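Local coordinates for protein cytochrome P450 268A2 Cyp268A2 (Mycobacterium marinum, PDB 6BLD) that belongs to the cytochrome P450 family of haem proteins and holds the haem together with (3e,5e)-6,10-dimethylundeca-3,5,9-trien-2-one in its pocket, at residues D12-L16 with E35-R40. Sequence-based numbering, arbitrary orientation.
Sequences DTIDL and ELRAER
A salt-bridge network of Asp12, Arg40 and Glu35 ties the N-terminal loop of this cytochrome P450 to the C-terminal part of helix 26-39 and to Arg40, which follows it. Arg40 grips the Asp12 carboxylate side-on with two nitrogens. NE of Arg40 donates to OD1 of Asp12 at 2.6 Å. NH1 of Arg40 donates to OD2 of Asp12 at 3.2 Å. Both oxygens use their syn lone pairs, and the carboxylate and guanidinium planes lie only 25° apart. A bend at chi3 of Arg40 (-63°) helps bring this edge of the guanidinium round to the loop. NH1 of Arg40 also makes a longer salt bridge within its own segment, 3.5 Å from OE1 of Glu35. The arginine thus sits between two acids whose like charges it probably helps to offset.

Asp12 OD2 has a second donor. The backbone N of Ile14 donates to OD2 of Asp12 at 2.9 Å, from the anti side and somewhat out of the carboxylate plane, closing an Asx turn. This bond and the two from Arg40 restrict rotation of the carboxylate.

Apolar contacts continue beside the ion pair. CG1 of Ile14 lies 3.8 Å from CD2 of Leu36, and the two side chains run past each other in opposite directions. CG1 of Ile14 also meets the edge of the Arg40 guanidinium, 3.3 Å from NH1. CD1 of Ile14 packs against the Glu35 carboxylate. Deeper in, Leu16 and Leu36 are buried and meet tip to tip, CD1 to CD1, at 3.6 Å.

Ile14 and Leu16 also touch Ser32 and Phe33, further back on helix 26-39. Leu16 packs on Phe21 of helix 19-23 as well. Strand 42-45, an edge strand of the mixed sheet, borders the contact: Asp12 is joined to Trp44 by backbone hydrogen bonding, and Leu36 touches Ser43.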
loop_
_atom_site.group_PDB
_atom_site.type_symbol
_atom_site.label_atom_id
_atom_site.label_comp_id
_atom_site.label_asym_id
_atom_site.label_seq_id
_atom_site.Cartn_x
_atom_site.Cartn_y
_atom_site.Cartn_z
ATOM N N ASP A 12 12.803 18.829 15.049
ATOM C CA ASP A 12 13.417 17.723 15.764
ATOM C C ASP A 12 14.823 17.456 15.235
ATOM O O ASP A 12 15.162 17.775 14.091
ATOM C CB ASP A 12 12.562 16.462 15.645
ATOM C CG ASP A 12 12.893 15.431 16.706
ATOM O OD1 ASP A 12 12.313 15.504 17.810
ATOM O OD2 ASP A 12 13.733 14.547 16.438
ATOM N N THR A 13 15.650 16.861 16.096
ATOM C CA THR A 13 17.011 16.513 15.702
ATOM C C THR A 13 17.018 15.375 14.686
ATOM O O THR A 13 17.820 15.380 13.744
ATOM C CB THR A 13 17.826 16.143 16.944
ATOM O OG1 THR A 13 18.212 17.336 17.636
ATOM C CG2 THR A 13 19.074 15.354 16.571
ATOM N N ILE A 14 16.118 14.404 14.847
ATOM C CA ILE A 14 16.113 13.223 13.994
ATOM C C ILE A 14 15.659 13.602 12.591
ATOM O O ILE A 14 14.656 14.306 12.411
ATOM C CB ILE A 14 15.214 12.131 14.594
ATOM C CG1 ILE A 14 15.710 11.734 15.988
ATOM C CG2 ILE A 14 15.157 10.918 13.679
ATOM C CD1 ILE A 14 17.193 11.445 16.055
ATOM N N ASP A 15 16.395 13.131 11.588
ATOM C CA ASP A 15 16.089 13.417 10.194
ATOM C C ASP A 15 15.103 12.382 9.662
ATOM O O ASP A 15 15.416 11.187 9.609
ATOM C CB ASP A 15 17.370 13.424 9.359
ATOM C CG ASP A 15 17.100 13.461 7.868
ATOM O OD1 ASP A 15 16.074 14.044 7.452
ATOM O OD2 ASP A 15 17.920 12.907 7.107
ATOM N N LEU A 16 13.916 12.846 9.269
ATOM C CA LEU A 16 12.915 12.006 8.620
ATOM C C LEU A 16 12.489 12.554 7.264
ATOM O O LEU A 16 11.483 12.092 6.711
ATOM C CB LEU A 16 11.680 11.847 9.512
ATOM C CG LEU A 16 11.854 11.299 10.927
ATOM C CD1 LEU A 16 10.499 11.198 11.607
ATOM C CD2 LEU A 16 12.545 9.947 10.905
ATOM N N GLU A 35 14.396 5.717 18.568
ATOM C CA GLU A 35 14.670 6.806 19.502
ATOM C C GLU A 35 13.467 7.729 19.637
ATOM O O GLU A 35 13.150 8.192 20.739
ATOM C CB GLU A 35 15.900 7.597 19.058
ATOM C CG GLU A 35 16.119 8.874 19.865
ATOM C CD GLU A 35 17.413 9.584 19.515
ATOM O OE1 GLU A 35 17.525 10.795 19.803
ATOM O OE2 GLU A 35 18.318 8.933 18.956
ATOM N N LEU A 36 12.787 8.013 18.525
ATOM C CA LEU A 36 11.585 8.837 18.585
ATOM C C LEU A 36 10.496 8.154 19.403
ATOM O O LEU A 36 9.918 8.761 20.311
ATOM C CB LEU A 36 11.091 9.145 17.172
ATOM C CG LEU A 36 11.978 10.079 16.347
ATOM C CD1 LEU A 36 11.420 10.242 14.945
ATOM C CD2 LEU A 36 12.120 11.430 17.032
ATOM N N ARG A 37 10.214 6.882 19.104
ATOM C CA ARG A 37 9.215 6.144 19.870
ATOM C C ARG A 37 9.513 6.178 21.363
ATOM O O ARG A 37 8.588 6.203 22.181
ATOM C CB ARG A 37 9.143 4.691 19.392
ATOM C CG ARG A 37 8.326 4.479 18.127
ATOM C CD ARG A 37 7.980 3.009 17.919
ATOM N NE ARG A 37 9.111 2.131 18.211
ATOM C CZ ARG A 37 9.992 1.714 17.306
ATOM N NH1 ARG A 37 9.877 2.090 16.039
ATOM N NH2 ARG A 37 10.990 0.920 17.668
ATOM N N ALA A 38 10.791 6.196 21.738
ATOM C CA ALA A 38 11.147 6.139 23.149
ATOM C C ALA A 38 11.123 7.522 23.794
ATOM O O ALA A 38 10.583 7.691 24.893
ATOM C CB ALA A 38 12.520 5.487 23.319
ATOM N N GLU A 39 11.700 8.523 23.129
ATOM C CA GLU A 39 11.894 9.836 23.737
ATOM C C GLU A 39 10.855 10.866 23.306
ATOM O O GLU A 39 10.274 11.550 24.155
ATOM C CB GLU A 39 13.303 10.358 23.419
ATOM C CG GLU A 39 14.421 9.325 23.561
ATOM C CD GLU A 39 14.616 8.826 24.985
ATOM O OE1 GLU A 39 14.019 9.399 25.922
ATOM O OE2 GLU A 39 15.376 7.850 25.165
ATOM N N ARG A 40 10.619 11.012 22.002
ATOM C CA ARG A 40 9.713 12.031 21.469
ATOM C C ARG A 40 8.786 11.379 20.451
ATOM O O ARG A 40 8.973 11.529 19.235
ATOM C CB ARG A 40 10.495 13.193 20.853
ATOM C CG ARG A 40 11.583 13.750 21.764
ATOM C CD ARG A 40 12.463 14.770 21.055
ATOM N NE ARG A 40 13.200 14.200 19.930
ATOM C CZ ARG A 40 14.263 13.409 20.048
ATOM N NH1 ARG A 40 14.865 12.945 18.962
ATOM N NH2 ARG A 40 14.725 13.081 21.247
#